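Local atomic coordinates of putative phosphohistidine phosphatase SixA (Agrobacterium tumefaciens, PDB entry 2RFL), a protein that is probably a phosphatase of the histidine phosphatase superfamily, removing phosphoryl groups from phosphohistidine or related substrates. Residues Val11-His16 / Ala121-Met126; Ile58-Ala63 / Ile83-Glu88. All coordinates share one frame; numbering follows the deposited sequence. Where two conformers were deposited one is given.

Contact 1: residues Val11-His16 / Ala121-Met126; sequences VYLLRH and ATLEAM
Leu13 and Val11 project from one face of strand 10-15 onto helix 118-127, a strand-to-helix layer of the alpha-beta-alpha sandwich of histidine phosphatases. The strand runs inside the sheet, its backbone bonded to Leu112 on one flank and to Ala146 on the other, and residues 121-126 run at 149° to residues 11-15, roughly antiparallel. All the contacts between the two are apolar. Leu13 does most of the touching: its CD1 lies 3.6 Å from Leu123 CB and 3.9 Å from Leu123 CD1, the two leucines meeting at a slant. The other methyl, Leu13 CD2, grazes Thr122 CG2 at 4.2 Å. Thr122 turns its methyl to the sheet, while its OG1 bonds to Thr118 O within the helix and to Tyr97 N. Met126, here selenomethionine, stretches out beyond CG to meet Val11 tip to tip. At the end of the strand Arg15, and His16 just beyond it, form the Arg-His pair with which the superfamily signature begins; His16 probably corresponds to the histidine that is phosphorylated in relatives, and its ring meets that of His115. Of the two Val11 methyls it is CG1, turned opposite the backbone N (chi1 164°), that reaches the selenium, with 4.1 Å between CG1 and Met126 SE.

Contact 2: residues Ile58-Ala63 / Ile83-Glu88; sequences ILSSTA and IVYIDE
Ile58 O receives two groups from the neighbouring strand: the N-H of Val84, with N at 2.8 Å and an N-H...O angle of 165°, and the CA-H of Ile83, with CA at 3.2 Å. The pattern repeats along the pair, Val84 O taking Ser60 N at 3.0 Å and Ser60 O taking Ile86 N at 3.1 Å. The last is the most bent of the three, its N-H...O angle 148°. These bonds join strands 57-60 and 82-85 in parallel, the two ends of a beta-alpha-beta crossover through helix 64-77, with 82-85 at the sheet margin. On the face carrying Ile58, Ile83, Ser60 and Tyr85, the isoleucines lie side by side, Ile58 CD1 3.7 Å from Ile83 CG2. Ser60 CB comes obliquely to the Tyr85 ring, which also takes a cation-pi contact from Arg67 of the crossover helix. Ser60 OG, swung away from its own N (chi1 174°), donates to Ser61 O in the carbonyl plane, on a lone pair, at 2.8 Å. Tyr85 brings its ring edge to the same oxygen, CD1 standing 3.4 Å from Ser61 O, while Thr62 CG2 packs 3.6 Å from Tyr85 CB.

Contacts 1 and 2 involve the same mixed sheet but meet it in different ways. Contact 1 fixes a covering helix to an inner strand, is wholly buried and contains no hydrogen bond between its segments. Contact 2 joins strand to strand at the sheet margin through backbone hydrogen bonds, with partly exposed side chains on the outer strand. Strand 109-114 lies between strands 10-15 and 57-60 and bonds to both, bridging the two contacts, whose centres are about 15 Å apart. In sequence, 58-63/83-88 is nested inside the chain loop closed by 11-16/121-126. Helix 64-77 also links them, touching His16 from one and Ser60 from the other.

Contact 1: residues Val11-His16 / Ala121-Met126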
loop_
_atom_site.group_PDB
_atom_site.type_symbol
_atom_site.label_atom_id
_atom_site.label_comp_id
_atom_site.label_asym_id
_atom_site.label_seq_id
_atom_site.Cartn_x
_atom_site.Cartn_y
_atom_site.Cartn_z
ATOM N N VAL A 11 4.430 9.144 0.099
ATOM C CA VAL A 11 3.460 8.127 -0.314
ATOM C C VAL A 11 3.935 6.713 0.021
ATOM O O VAL A 11 4.976 6.260 -0.438
ATOM C CB VAL A 11 3.183 8.183 -1.843
ATOM C CG1 VAL A 11 2.502 6.924 -2.358
ATOM C CG2 VAL A 11 2.318 9.358 -2.179
ATOM N N TYR A 12 3.140 6.010 0.805
ATOM C CA TYR A 12 3.351 4.584 1.010
ATOM C C TYR A 12 2.328 3.821 0.203
ATOM O O TYR A 12 1.120 4.166 0.224
ATOM C CB TYR A 12 3.211 4.217 2.474
ATOM C CG TYR A 12 4.109 4.990 3.439
ATOM C CD1 TYR A 12 3.587 6.019 4.229
ATOM C CD2 TYR A 12 5.482 4.640 3.599
ATOM C CE1 TYR A 12 4.408 6.710 5.131
ATOM C CE2 TYR A 12 6.307 5.317 4.508
ATOM C CZ TYR A 12 5.764 6.352 5.263
ATOM O OH TYR A 12 6.564 7.031 6.161
ATOM N N LEU A 13 2.824 2.812 -0.516
ATOM C CA LEU A 13 2.025 1.896 -1.329
ATOM C C LEU A 13 2.184 0.443 -0.924
ATOM O O LEU A 13 3.233 -0.191 -1.210
ATOM C CB LEU A 13 2.443 1.993 -2.805
ATOM C CG LEU A 13 2.396 3.276 -3.616
ATOM C CD1 LEU A 13 2.928 2.939 -4.982
ATOM C CD2 LEU A 13 1.000 3.755 -3.713
ATOM N N LEU A 14 1.112 -0.084 -0.330
ATOM C CA LEU A 14 1.060 -1.388 0.316
ATOM C C LEU A 14 0.085 -2.345 -0.385
ATOM O O LEU A 14 -1.137 -2.130 -0.434
ATOM C CB LEU A 14 0.687 -1.248 1.832
ATOM C CG LEU A 14 0.513 -2.536 2.690
ATOM C CD1 LEU A 14 1.780 -3.423 2.757
ATOM C CD2 LEU A 14 -0.017 -2.284 4.118
ATOM N N ARG A 15 0.622 -3.432 -0.909
ATOM C CA ARG A 15 -0.248 -4.459 -1.415
ATOM C C ARG A 15 -0.655 -5.319 -0.230
ATOM O O ARG A 15 0.135 -5.522 0.684
ATOM C CB ARG A 15 0.404 -5.265 -2.520
ATOM C CG ARG A 15 -0.583 -6.252 -3.155
ATOM C CD ARG A 15 -0.130 -6.829 -4.468
ATOM N NE ARG A 15 -0.997 -7.931 -4.810
ATOM C CZ ARG A 15 -0.588 -9.024 -5.449
ATOM N NH1 ARG A 15 0.672 -9.122 -5.869
ATOM N NH2 ARG A 15 -1.439 -10.017 -5.685
ATOM N N HIS A 16 -1.908 -5.777 -0.243
ATOM C CA HIS A 16 -2.451 -6.603 0.807
ATOM C C HIS A 16 -1.603 -7.881 0.870
ATOM O O HIS A 16 -0.952 -8.259 -0.117
ATOM C CB HIS A 16 -3.940 -6.922 0.555
ATOM C CG HIS A 16 -4.173 -7.800 -0.637
ATOM N ND1 HIS A 16 -3.975 -9.168 -0.609
ATOM C CD2 HIS A 16 -4.525 -7.499 -1.909
ATOM C CE1 HIS A 16 -4.208 -9.669 -1.809
ATOM N NE2 HIS A 16 -4.555 -8.681 -2.611
ATOM N N ALA A 121 -0.000 -0.351 -11.030
ATOM C CA ALA A 121 -0.194 0.776 -11.963
ATOM C C ALA A 121 0.081 2.161 -11.359
ATOM O O ALA A 121 0.672 3.024 -11.990
ATOM C CB ALA A 121 -1.558 0.726 -12.577
ATOM N N THR A 122 -0.328 2.346 -10.121
ATOM C CA THR A 122 -0.029 3.531 -9.360
ATOM C C THR A 122 1.456 3.811 -9.177
ATOM O O THR A 122 1.905 4.953 -9.339
ATOM C CB THR A 122 -0.726 3.447 -8.006
ATOM O OG1 THR A 122 -2.061 2.952 -8.225
ATOM C CG2 THR A 122 -0.769 4.813 -7.357
ATOM N N LEU A 123 2.227 2.790 -8.833
ATOM C CA LEU A 123 3.675 2.992 -8.692
ATOM C C LEU A 123 4.260 3.320 -10.037
ATOM O O LEU A 123 5.074 4.239 -10.145
ATOM C CB LEU A 123 4.341 1.748 -8.092
ATOM C CG LEU A 123 5.848 1.712 -7.846
ATOM C CD1 LEU A 123 6.257 2.895 -6.965
ATOM C CD2 LEU A 123 6.273 0.369 -7.223
ATOM N N GLU A 124 3.820 2.587 -11.067
ATOM C CA GLU A 124 4.286 2.798 -12.427
ATOM C C GLU A 124 4.053 4.270 -12.817
ATOM O O GLU A 124 4.971 4.945 -13.270
ATOM C CB GLU A 124 3.643 1.797 -13.436
ATOM C CG GLU A 124 4.300 1.797 -14.834
ATOM C CD GLU A 124 3.467 1.166 -15.988
ATOM O OE1 GLU A 124 2.277 0.788 -15.811
ATOM O OE2 GLU A 124 4.033 1.062 -17.106
ATOM N N ALA A 125 2.826 4.752 -12.594
ATOM C CA ALA A 125 2.419 6.144 -12.883
ATOM C C ALA A 125 3.366 7.165 -12.322
ATOM O O ALA A 125 3.568 8.203 -12.928
ATOM C CB ALA A 125 1.027 6.406 -12.343
HETATM N N MSE A 126 3.953 6.843 -11.168
HETATM C CA MSE A 126 4.798 7.738 -10.382
HETATM C C MSE A 126 6.306 7.637 -10.691
HETATM O O MSE A 126 6.983 8.634 -10.671
HETATM C CB MSE A 126 4.562 7.518 -8.883
HETATM C CG MSE A 126 3.132 7.636 -8.371
HETATM SE SE MSE A 126 2.923 6.988 -6.469
HETATM C CE MSE A 126 1.044 7.371 -6.330
#

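Contact 2: residues Ile58-Ala63 / Ile83-Glu88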
loop_
_atom_site.group_PDB
_atom_site.type_symbol
_atom_site.label_atom_id
_atom_site.label_comp_id
_atom_site.label_asym_id
_atom_site.label_seq_id
_atom_site.Cartn_x
_atom_site.Cartn_y
_atom_site.Cartn_z
ATOM N N ILE A 58 -4.172 6.341 6.644
ATOM C CA ILE A 58 -4.252 5.080 5.900
ATOM C C ILE A 58 -5.574 4.942 5.156
ATOM O O ILE A 58 -6.623 4.898 5.803
ATOM C CB ILE A 58 -4.145 3.822 6.819
ATOM C CG1 ILE A 58 -2.805 3.784 7.549
ATOM C CG2 ILE A 58 -4.330 2.531 6.008
ATOM C CD1 ILE A 58 -2.813 2.928 8.784
ATOM N N LEU A 59 -5.515 4.843 3.811
ATOM C CA LEU A 59 -6.693 4.554 2.961
ATOM C C LEU A 59 -6.660 3.116 2.456
ATOM O O LEU A 59 -5.714 2.683 1.814
ATOM C CB LEU A 59 -6.774 5.507 1.779
ATOM C CG LEU A 59 -6.790 7.011 2.035
ATOM C CD1 LEU A 59 -6.811 7.881 0.771
ATOM C CD2 LEU A 59 -7.948 7.295 2.990
ATOM N N SER A 60 -7.686 2.352 2.778
ATOM C CA SER A 60 -7.679 0.907 2.502
ATOM C C SER A 60 -8.966 0.473 1.845
ATOM O O SER A 60 -10.005 1.036 2.129
ATOM C CB SER A 60 -7.527 0.112 3.802
ATOM O OG SER A 60 -7.646 -1.309 3.619
ATOM N N SER A 61 -8.875 -0.544 0.985
ATOM C CA SER A 61 -10.015 -1.352 0.580
ATOM C C SER A 61 -10.794 -1.829 1.824
ATOM O O SER A 61 -10.238 -2.035 2.930
ATOM C CB SER A 61 -9.542 -2.565 -0.268
ATOM O OG SER A 61 -10.576 -3.466 -0.699
ATOM N N THR A 62 -12.087 -2.014 1.628
ATOM C CA THR A 62 -12.902 -2.588 2.624
ATOM C C THR A 62 -12.768 -4.103 2.576
ATOM O O THR A 62 -13.243 -4.758 3.495
ATOM C CB THR A 62 -14.364 -2.169 2.405
ATOM O OG1 THR A 62 -14.654 -2.258 1.011
ATOM C CG2 THR A 62 -14.559 -0.755 2.849
ATOM N N ALA A 63 -12.136 -4.663 1.514
ATOM C CA ALA A 63 -12.107 -6.142 1.356
ATOM C C ALA A 63 -11.415 -6.767 2.556
ATOM O O ALA A 63 -10.349 -6.333 2.937
ATOM C CB ALA A 63 -11.443 -6.573 0.065
ATOM N N ILE A 83 -7.388 6.006 9.858
ATOM C CA ILE A 83 -7.683 5.028 8.816
ATOM C C ILE A 83 -9.111 5.127 8.268
ATOM O O ILE A 83 -10.095 5.235 9.009
ATOM C CB ILE A 83 -7.265 3.561 9.173
ATOM C CG1 ILE A 83 -8.449 2.695 9.601
ATOM C CG2 ILE A 83 -6.147 3.507 10.198
ATOM C CD1 ILE A 83 -8.772 2.744 11.082
ATOM N N VAL A 84 -9.204 5.114 6.949
ATOM C CA VAL A 84 -10.496 5.176 6.281
ATOM C C VAL A 84 -10.675 4.064 5.253
ATOM O O VAL A 84 -9.762 3.727 4.475
ATOM C CB VAL A 84 -10.691 6.501 5.595
ATOM C CG1 VAL A 84 -10.918 7.591 6.630
ATOM C CG2 VAL A 84 -9.466 6.742 4.762
ATOM N N TYR A 85 -11.888 3.535 5.259
ATOM C CA TYR A 85 -12.262 2.444 4.402
ATOM C C TYR A 85 -13.184 2.835 3.244
ATOM O O TYR A 85 -14.188 3.493 3.422
ATOM C CB TYR A 85 -12.860 1.356 5.253
ATOM C CG TYR A 85 -11.844 0.749 6.177
ATOM C CD1 TYR A 85 -10.912 -0.155 5.694
ATOM C CD2 TYR A 85 -11.796 1.108 7.528
ATOM C CE1 TYR A 85 -9.969 -0.728 6.540
ATOM C CE2 TYR A 85 -10.860 0.539 8.383
ATOM C CZ TYR A 85 -9.953 -0.374 7.876
ATOM O OH TYR A 85 -9.029 -0.951 8.689
ATOM N N ILE A 86 -12.801 2.389 2.060
ATOM C CA ILE A 86 -13.294 2.894 0.824
ATOM C C ILE A 86 -13.549 1.685 -0.035
ATOM O O ILE A 86 -12.598 1.104 -0.577
ATOM C CB ILE A 86 -12.203 3.780 0.181
ATOM C CG1 ILE A 86 -11.843 4.950 1.130
ATOM C CG2 ILE A 86 -12.594 4.213 -1.265
ATOM C CD1 ILE A 86 -10.961 5.970 0.566
ATOM N N ASP A 87 -14.826 1.301 -0.137
ATOM C CA ASP A 87 -15.260 0.124 -0.905
ATOM C C ASP A 87 -14.753 0.178 -2.355
ATOM O O ASP A 87 -14.347 -0.843 -2.918
ATOM C CB ASP A 87 -16.802 -0.015 -0.909
ATOM C CG ASP A 87 -17.385 -0.696 0.366
ATOM O OD1 ASP A 87 -17.018 -1.825 0.756
ATOM O OD2 ASP A 87 -18.300 -0.099 0.956
ATOM N N GLU A 88 -14.741 1.382 -2.924
ATOM C CA GLU A 88 -14.329 1.624 -4.312
ATOM C C GLU A 88 -12.815 1.411 -4.606
ATOM O O GLU A 88 -12.351 1.577 -5.739
ATOM C CB GLU A 88 -14.787 3.021 -4.719
ATOM C CG GLU A 88 -15.108 3.179 -6.196
ATOM C CD GLU A 88 -16.510 2.749 -6.554
ATOM O OE1 GLU A 88 -17.108 1.959 -5.789
ATOM O OE2 GLU A 88 -17.023 3.191 -7.606
#